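Long-range contacts in SPbeta prophage-derived uncharacterized protein YomS (Bacillus subtilis, PDB 6I5O), which is of unknown function but belongs to a prophage lytic cassette and may therefore have a part in host cell lysis: residues A[27-32]-A[98-103]; A[52-57]-A[80-85]. All blocks are in the same frame, centred on the assembly; numbering follows the deposited sequence. Where two conformers were deposited one is given.

Contact 1: A[27-32]-A[98-103]; sequences PSEGEE and KVMFEV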
ATOM      1  N   PRO A  27     -17.959  16.276 -27.647  1.00 22.08           N
ATOM      2  CA  PRO A  27     -16.755  15.480 -27.454  1.00 21.12           C
ATOM      3  C   PRO A  27     -15.478  16.310 -27.516  1.00 20.87           C
ATOM      4  O   PRO A  27     -15.330  17.210 -28.355  1.00 22.50           O
ATOM      5  CB  PRO A  27     -16.845  14.409 -28.528  1.00 21.54           C
ATOM      6  CG  PRO A  27     -18.290  14.350 -28.905  1.00 22.51           C
ATOM      7  CD  PRO A  27     -18.788  15.768 -28.748  1.00 22.92           C
ATOM      8  N   SER A  28     -14.514  15.911 -26.697  0.70 19.89           N
ATOM      9  CA  SER A  28     -13.203  16.602 -26.597  0.70 19.88           C
ATOM     10  C   SER A  28     -12.242  15.727 -25.811  0.70 18.78           C
ATOM     11  O   SER A  28     -12.695  15.123 -24.826  0.70 18.47           O
ATOM     12  CB  SER A  28     -13.352  17.939 -25.878  0.70 20.07           C
ATOM     13  OG  SER A  28     -12.068  18.599 -25.834  0.70 20.55           O
ATOM     14  N   GLU A  29     -10.959  15.789 -26.119  1.00 19.29           N
ATOM     15  CA  GLU A  29      -9.949  15.184 -25.228  1.00 19.36           C
ATOM     16  C   GLU A  29      -9.769  16.028 -23.994  1.00 19.10           C
ATOM     17  O   GLU A  29      -9.354  15.426 -22.960  1.00 18.69           O
ATOM     18  CB  GLU A  29      -8.622  15.001 -25.983  1.00 20.96           C
ATOM     19  CG  GLU A  29      -8.708  13.857 -26.970  1.00 22.54           C
ATOM     20  CD  GLU A  29      -7.383  13.649 -27.719  1.00 25.37           C
ATOM     21  OE1 GLU A  29      -6.630  14.663 -27.929  1.00 30.33           O
ATOM     22  OE2 GLU A  29      -7.124  12.560 -28.136  1.00 26.30           O
ATOM     23  N   GLY A  30     -10.065  17.307 -23.987  1.00 19.56           N
ATOM     24  CA  GLY A  30      -9.837  18.178 -22.838  1.00 20.14           C
ATOM     25  C   GLY A  30      -8.366  18.405 -22.555  1.00 20.78           C
ATOM     26  O   GLY A  30      -7.524  18.185 -23.450  1.00 24.01           O
ATOM     27  N   GLU A  31      -8.068  18.964 -21.422  1.00 19.68           N
ATOM     28  CA  GLU A  31      -6.706  19.397 -21.043  1.00 19.79           C
ATOM     29  C   GLU A  31      -5.949  18.202 -20.482  1.00 18.28           C
ATOM     30  O   GLU A  31      -6.576  17.334 -19.824  1.00 18.55           O
ATOM     31  CB  GLU A  31      -6.749  20.530 -20.027  1.00 21.27           C
ATOM     32  CG  GLU A  31      -7.506  21.703 -20.541  1.00 24.98           C
ATOM     33  CD  GLU A  31      -6.832  22.288 -21.769  1.00 27.57           C
ATOM     34  OE1 GLU A  31      -5.605  22.445 -21.783  1.00 29.30           O
ATOM     35  OE2 GLU A  31      -7.533  22.601 -22.741  1.00 36.21           O
ATOM     36  N   GLU A  32      -4.672  18.149 -20.790  1.00 17.73           N
ATOM     37  CA  GLU A  32      -3.816  17.041 -20.313  1.00 16.93           C
ATOM     38  C   GLU A  32      -3.055  17.500 -19.091  1.00 16.58           C
ATOM     39  O   GLU A  32      -2.536  18.645 -19.036  1.00 18.36           O
ATOM     40  CB  GLU A  32      -2.787  16.672 -21.384  1.00 18.40           C
ATOM     41  CG  GLU A  32      -3.421  16.078 -22.627  1.00 20.68           C
ATOM     42  CD  GLU A  32      -2.408  15.749 -23.708  1.00 23.31           C
ATOM     43  OE1 GLU A  32      -1.523  16.531 -23.937  1.00 24.42           O
ATOM     44  OE2 GLU A  32      -2.525  14.746 -24.303  1.00 30.40           O
ATOM     45  N   LYS A  98       1.771  11.972 -18.670  1.00 12.46           N
ATOM     46  CA  LYS A  98       0.526  12.774 -18.727  1.00 12.80           C
ATOM     47  C   LYS A  98      -0.662  11.864 -18.508  1.00 12.64           C
ATOM     48  O   LYS A  98      -0.600  10.668 -18.783  1.00 12.33           O
ATOM     49  CB  LYS A  98       0.336  13.430 -20.079  1.00 13.60           C
ATOM     50  CG  LYS A  98       1.057  14.751 -20.261  1.00 14.61           C
ATOM     51  CD  LYS A  98       0.873  15.270 -21.665  1.00 15.25           C
ATOM     52  CE  LYS A  98       1.154  16.749 -21.781  1.00 16.58           C
ATOM     53  NZ  LYS A  98       0.929  17.213 -23.167  1.00 18.09           N
ATOM     54  N   VAL A  99      -1.744  12.485 -18.040  1.00 13.23           N
ATOM     55  CA  VAL A  99      -3.057  11.797 -18.037  1.00 13.20           C
ATOM     56  C   VAL A  99      -4.080  12.693 -18.733  1.00 13.97           C
ATOM     57  O   VAL A  99      -3.937  13.936 -18.730  1.00 14.32           O
ATOM     58  CB  VAL A  99      -3.480  11.391 -16.608  1.00 13.48           C
ATOM     59  CG1 VAL A  99      -2.577  10.317 -16.037  1.00 14.01           C
ATOM     60  CG2 VAL A  99      -3.551  12.558 -15.683  1.00 14.34           C
ATOM     61  N   MET A 100      -5.085  12.048 -19.273  1.00 13.93           N
ATOM     62  CA  MET A 100      -6.132  12.670 -20.094  0.60 14.47           C
ATOM     63  C   MET A 100      -7.440  11.935 -19.842  1.00 14.81           C
ATOM     64  O   MET A 100      -7.439  10.719 -19.706  1.00 14.28           O
ATOM     65  CB  MET A 100      -5.738  12.583 -21.572  0.60 15.27           C
ATOM     66  CG  MET A 100      -6.900  12.938 -22.478  0.60 16.22           C
ATOM     67  SD  MET A 100      -6.661  12.441 -24.202  0.60 17.65           S
ATOM     68  CE  MET A 100      -5.383  13.593 -24.545  0.60 17.60           C
ATOM     69  N   PHE A 101      -8.536  12.678 -19.768  1.00 14.92           N
ATOM     70  CA  PHE A 101      -9.893  12.112 -19.554  1.00 15.75           C
ATOM     71  C   PHE A 101     -10.758  12.578 -20.699  1.00 16.22           C
ATOM     72  O   PHE A 101     -11.200  13.753 -20.650  1.00 18.52           O
ATOM     73  CB  PHE A 101     -10.426  12.564 -18.198  1.00 16.28           C
ATOM     74  CG  PHE A 101      -9.672  11.870 -17.116  1.00 16.16           C
ATOM     75  CD1 PHE A 101      -8.422  12.329 -16.691  1.00 16.42           C
ATOM     76  CD2 PHE A 101     -10.104  10.629 -16.647  1.00 16.97           C
ATOM     77  CE1 PHE A 101      -7.635  11.560 -15.855  1.00 17.13           C
ATOM     78  CE2 PHE A 101      -9.334   9.893 -15.782  1.00 17.44           C
ATOM     79  CZ  PHE A 101      -8.104  10.345 -15.405  1.00 17.16           C
ATOM     80  N   GLU A 102     -10.937  11.743 -21.695  1.00 15.34           N
ATOM     81  CA  GLU A 102     -11.593  12.127 -22.954  1.00 15.97           C
ATOM     82  C   GLU A 102     -13.112  12.026 -22.787  1.00 16.50           C
ATOM     83  O   GLU A 102     -13.618  10.957 -22.382  1.00 16.55           O
ATOM     84  CB  GLU A 102     -11.169  11.191 -24.071  1.00 16.72           C
ATOM     85  CG  GLU A 102     -11.847  11.529 -25.403  1.00 17.85           C
ATOM     86  CD  GLU A 102     -11.317  10.768 -26.577  1.00 19.57           C
ATOM     87  OE1 GLU A 102     -10.327  10.001 -26.413  1.00 20.33           O
ATOM     88  OE2 GLU A 102     -11.746  11.093 -27.698  1.00 21.27           O
ATOM     89  N   VAL A 103     -13.824  13.109 -23.148  1.00 16.91           N
ATOM     90  CA  VAL A 103     -15.289  13.042 -23.311  1.00 17.60           C
ATOM     91  C   VAL A 103     -15.521  12.482 -24.705  1.00 18.45           C
ATOM     92  O   VAL A 103     -15.329  13.232 -25.697  1.00 18.55           O
ATOM     93  CB  VAL A 103     -15.938  14.416 -23.089  1.00 18.27           C
ATOM     94  CG1 VAL A 103     -17.417  14.376 -23.398  1.00 19.31           C
ATOM     95  CG2 VAL A 103     -15.666  14.933 -21.692  1.00 17.60           C
TER
HETATM   96  O   HOH W   1      -8.572  15.548 -20.326  1.00 15.11           O

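Contact 2: A[52-57]-A[80-85]; sequences REIKFY and SSTLNT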
ATOM      1  N   ARG A  52     -23.323  10.392 -20.932  1.00 21.41           N
ATOM      2  CA  ARG A  52     -21.925  10.732 -21.256  1.00 20.32           C
ATOM      3  C   ARG A  52     -21.108   9.461 -21.289  1.00 20.12           C
ATOM      4  O   ARG A  52     -21.514   8.441 -20.692  1.00 20.54           O
ATOM      5  CB  ARG A  52     -21.333  11.756 -20.276  1.00 19.71           C
ATOM      6  CG  ARG A  52     -20.874  11.206 -18.921  1.00 19.28           C
ATOM      7  CD  ARG A  52     -21.975  10.464 -18.170  1.00 19.62           C
ATOM      8  NE  ARG A  52     -23.122  11.284 -17.821  1.00 20.38           N
ATOM      9  CZ  ARG A  52     -24.238  10.816 -17.318  1.00 22.07           C
ATOM     10  NH1 ARG A  52     -25.222  11.650 -17.012  1.00 23.50           N
ATOM     11  NH2 ARG A  52     -24.424   9.507 -17.164  1.00 22.17           N
ATOM     12  N   GLU A  53     -19.957   9.551 -21.915  0.70 20.10           N
ATOM     13  CA  GLU A  53     -18.963   8.455 -21.870  0.70 20.15           C
ATOM     14  C   GLU A  53     -17.611   9.125 -21.737  0.70 18.74           C
ATOM     15  O   GLU A  53     -17.237   9.946 -22.568  0.70 18.17           O
ATOM     16  CB  GLU A  53     -19.030   7.610 -23.134  0.70 22.56           C
ATOM     17  CG  GLU A  53     -18.026   6.517 -23.202  0.70 23.94           C
ATOM     18  CD  GLU A  53     -18.104   5.713 -24.503  0.70 26.23           C
ATOM     19  OE1 GLU A  53     -19.029   5.934 -25.326  0.70 29.38           O
ATOM     20  OE2 GLU A  53     -17.168   4.917 -24.763  0.70 29.00           O
ATOM     21  N   ILE A  54     -16.888   8.749 -20.667  0.70 17.21           N
ATOM     22  CA  ILE A  54     -15.545   9.289 -20.364  0.70 16.78           C
ATOM     23  C   ILE A  54     -14.578   8.113 -20.484  0.70 16.58           C
ATOM     24  O   ILE A  54     -14.836   7.091 -19.847  0.70 16.82           O
ATOM     25  CB  ILE A  54     -15.487   9.893 -18.947  0.70 16.82           C
ATOM     26  CG1 ILE A  54     -16.653  10.837 -18.657  0.70 17.62           C
ATOM     27  CG2 ILE A  54     -14.138  10.516 -18.702  0.70 16.32           C
ATOM     28  CD1 ILE A  54     -16.718  12.054 -19.560  0.70 17.64           C
ATOM     29  N   LYS A  55     -13.516   8.281 -21.275  1.00 16.58           N
ATOM     30  CA  LYS A  55     -12.445   7.253 -21.316  1.00 16.60           C
ATOM     31  C   LYS A  55     -11.195   7.812 -20.681  1.00 15.74           C
ATOM     32  O   LYS A  55     -10.842   8.982 -20.823  1.00 15.80           O
ATOM     33  CB  LYS A  55     -12.136   6.859 -22.760  1.00 19.17           C
ATOM     34  CG  LYS A  55     -13.212   5.945 -23.335  1.00 23.24           C
ATOM     35  CD  LYS A  55     -12.822   5.427 -24.683  1.00 27.69           C
ATOM     36  CE  LYS A  55     -13.350   4.035 -24.985  1.00 32.88           C
ATOM     37  NZ  LYS A  55     -14.443   4.179 -25.943  1.00 36.16           N
ATOM     38  N   PHE A  56     -10.529   6.954 -19.890  1.00 14.68           N
ATOM     39  CA  PHE A  56      -9.391   7.337 -19.052  1.00 13.82           C
ATOM     40  C   PHE A  56      -8.109   6.954 -19.765  1.00 13.61           C
ATOM     41  O   PHE A  56      -8.007   5.793 -20.218  1.00 13.77           O
ATOM     42  CB  PHE A  56      -9.460   6.608 -17.722  1.00 13.49           C
ATOM     43  CG  PHE A  56     -10.784   6.576 -17.000  1.00 14.06           C
ATOM     44  CD1 PHE A  56     -11.740   7.561 -17.180  1.00 14.20           C
ATOM     45  CD2 PHE A  56     -11.057   5.560 -16.106  1.00 13.89           C
ATOM     46  CE1 PHE A  56     -12.924   7.507 -16.462  1.00 14.63           C
ATOM     47  CE2 PHE A  56     -12.256   5.494 -15.399  1.00 14.16           C
ATOM     48  CZ  PHE A  56     -13.188   6.467 -15.603  1.00 14.85           C
ATOM     49  N   TYR A  57      -7.173   7.892 -19.905  1.00 13.38           N
ATOM     50  CA  TYR A  57      -5.938   7.618 -20.659  1.00 13.39           C
ATOM     51  C   TYR A  57      -4.702   8.116 -19.944  1.00 12.45           C
ATOM     52  O   TYR A  57      -4.641   9.173 -19.286  1.00 12.69           O
ATOM     53  CB  TYR A  57      -5.968   8.314 -22.033  1.00 13.69           C
ATOM     54  CG  TYR A  57      -6.930   7.686 -22.980  1.00 14.46           C
ATOM     55  CD1 TYR A  57      -6.706   6.457 -23.529  1.00 14.74           C
ATOM     56  CD2 TYR A  57      -8.106   8.339 -23.349  1.00 15.17           C
ATOM     57  CE1 TYR A  57      -7.532   5.863 -24.449  1.00 16.62           C
ATOM     58  CE2 TYR A  57      -8.956   7.766 -24.270  1.00 16.68           C
ATOM     59  CZ  TYR A  57      -8.692   6.514 -24.801  1.00 17.46           C
ATOM     60  OH  TYR A  57      -9.529   5.921 -25.705  1.00 20.60           O
ATOM     61  N   SER A  80     -11.586   1.456 -16.953  1.00 16.19           N
ATOM     62  CA  SER A  80     -10.838   2.416 -17.778  1.00 15.66           C
ATOM     63  C   SER A  80     -11.800   3.386 -18.461  1.00 15.85           C
ATOM     64  O   SER A  80     -11.340   4.162 -19.292  1.00 15.53           O
ATOM     65  CB  SER A  80      -9.937   1.749 -18.772  1.00 16.70           C
ATOM     66  OG  SER A  80     -10.673   0.892 -19.604  1.00 18.27           O
ATOM     67  N   SER A  81     -13.066   3.371 -18.098  1.00 15.90           N
ATOM     68  CA  SER A  81     -14.053   4.305 -18.685  1.00 16.32           C
ATOM     69  C   SER A  81     -15.261   4.329 -17.776  1.00 16.24           C
ATOM     70  O   SER A  81     -15.407   3.447 -16.930  1.00 16.35           O
ATOM     71  CB  SER A  81     -14.436   3.920 -20.078  1.00 17.48           C
ATOM     72  OG  SER A  81     -15.068   2.643 -20.116  1.00 18.97           O
ATOM     73  N   THR A  82     -16.163   5.266 -18.021  1.00 16.26           N
ATOM     74  CA  THR A  82     -17.448   5.246 -17.302  1.00 17.40           C
ATOM     75  C   THR A  82     -18.534   5.885 -18.157  1.00 18.12           C
ATOM     76  O   THR A  82     -18.249   6.809 -18.964  1.00 18.46           O
ATOM     77  CB  THR A  82     -17.357   5.955 -15.943  1.00 17.09           C
ATOM     78  OG1 THR A  82     -18.611   5.752 -15.283  1.00 17.17           O
ATOM     79  CG2 THR A  82     -17.065   7.430 -16.028  1.00 17.66           C
ATOM     80  N   LEU A  83     -19.736   5.398 -17.968  1.00 18.25           N
ATOM     81  CA  LEU A  83     -20.968   5.968 -18.551  1.00 19.78           C
ATOM     82  C   LEU A  83     -21.728   6.768 -17.509  1.00 19.50           C
ATOM     83  O   LEU A  83     -22.834   7.246 -17.842  1.00 19.92           O
ATOM     84  CB  LEU A  83     -21.852   4.828 -19.062  1.00 21.88           C
ATOM     85  CG  LEU A  83     -21.224   4.007 -20.176  1.00 23.05           C
ATOM     86  CD1 LEU A  83     -22.097   2.869 -20.594  1.00 25.20           C
ATOM     87  CD2 LEU A  83     -20.873   4.884 -21.360  1.00 24.01           C
ATOM     88  N   ASN A  84     -21.206   6.894 -16.296  1.00 18.88           N
ATOM     89  CA  ASN A  84     -21.957   7.499 -15.184  1.00 19.95           C
ATOM     90  C   ASN A  84     -21.412   8.887 -14.862  1.00 18.90           C
ATOM     91  O   ASN A  84     -20.283   9.207 -15.189  1.00 18.48           O
ATOM     92  CB  ASN A  84     -21.910   6.615 -13.941  1.00 21.25           C
ATOM     93  CG  ASN A  84     -22.607   5.307 -14.178  1.00 24.23           C
ATOM     94  OD1 ASN A  84     -22.074   4.283 -13.746  1.00 31.23           O
ATOM     95  ND2 ASN A  84     -23.751   5.287 -14.798  1.00 27.52           N
ATOM     96  N   THR A  85     -22.221   9.662 -14.167  1.00 18.90           N
ATOM     97  CA  THR A  85     -21.815  10.949 -13.583  1.00 18.55           C
ATOM     98  C   THR A  85     -21.805  10.766 -12.064  1.00 18.25           C
ATOM     99  O   THR A  85     -22.297   9.725 -11.551  1.00 19.39           O
ATOM    100  CB  THR A  85     -22.735  12.080 -14.071  1.00 19.28           C
ATOM    101  OG1 THR A  85     -22.148  13.343 -13.670  1.00 20.10           O
ATOM    102  CG2 THR A  85     -24.153  11.891 -13.572  1.00 20.67           C
TER
HETATM  103  O   HOH W   2     -24.303   7.886 -20.182  1.00 21.89           O
HETATM  104  O   HOH W   3      -9.806   4.212 -21.681  1.00 17.23           O

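Contact 1: A[27-32]-A[98-103]
Loop 27-32 runs antiparallel along one side of strand 98-103 in the antiparallel beta sheet and pairs with it at a single bridge. Ser28 and Val103 form that hydrogen-bonded pair: Ser28 N donates to Val103 O at 3.0 Å, and Val103 N donates to Ser28 O at 2.9 Å. After the bridge the loop moves away from the strand. Ser28 OG accepts from Gly30 N in an ST turn, and a water lies between loop and strand. It accepts from Phe101 N and lies within hydrogen-bonding distance of Glu29 O and Glu31 O, which share its protons with other acceptors. The water thus stands in for direct strand pairing.

In one of its two conformers, Met100 packs against both Glu29 and Glu32. Its SD lies 3.7 Å from Glu29 CB. The chain bends at its last torsion (chi3 -69°), which takes CE on to Glu32, where it touches CG and OE2. Glu29 CG also packs against the carboxylate carbon of Glu102. The two carboxylate planes are nearly perpendicular, 86° apart. Lys65 makes a salt bridge to each acid, which probably offsets their mutual repulsion.

The extended chain of Lys98 reaches Glu32, and its CD and CE pack on Glu32 CB. The contact ends in a salt bridge of 2.7 Å between Lys98 NZ and Glu32 OE1, with the nitrogen lying above the carboxylate plane.

Contact 2: A[52-57]-A[80-85]
Arg52, Phe56 and Leu83 bury the most surface where strand 52-57 meets segment 80-85. Arg52 CG sits between the backbone N and the carbonyl carbon (chi1 79°), and two further bends fold the chain back toward Leu83 and Thr85. NH2 donates to Leu83 O at 2.8 Å, with the oxygen in the guanidinium plane. Thr85 CB and CG2 lie over one face of the same group. NE also hydrogen-bonds to Ser49 OG, which helps fix the group. Leu83 O also accepts from a water that in turn accepts a hydrogen bond from Arg52 N.

Phe56 lies under the backbone of Ser80 and Ser81. Ser81 N stands over one ring face, 3.5 Å from CE2, and Thr82 CG2 touches CZ at 4.0 Å. Trp89, Phe91 and Phe101 also meet this ring. Leu83 runs alongside Glu53, and its CD2 lies 3.7 Å from Glu53 CB.

Between these side chains the backbones pair. Ile54 N to Thr82 O and Thr82 N to Ile54 O, both 2.9 Å, make a hydrogen-bonded pair. Lys55 and Ser81 form the next, non-hydrogen-bonded pair. Phe56 N donates to Ser80 O at 3.0 Å. Thr82 OG1 accepts from Asn84 N, an ST turn leading out of the strand, and also hydrogen-bonds with Glu87 OE1. Short strand 81-82 thus joins strand 51-59 by a two-bridge antiparallel ladder in this all-beta sheet.

Overall arrangement
From the N terminus, the chain passes strands 8-19 and 21-24 and enters loop 27-32, the first half of contact 1. It continues through strand 40-46 to 52-57, where contact 2 opens. Strands 65-72 and 78-79 follow, and segment 80-85 closes this smaller loop. The chain then runs through strand 87-92 to 98-103, which closes the larger loop of contact 1. Contact 2 is therefore nested inside contact 1. Strands 51-59 and 98-107 are sheet neighbours and join the two contacts. Probable hydrogen bonds link Met100 O to Tyr57 N and Glu102 N to Lys55 O, and the rings of Phe101 and Phe56 touch.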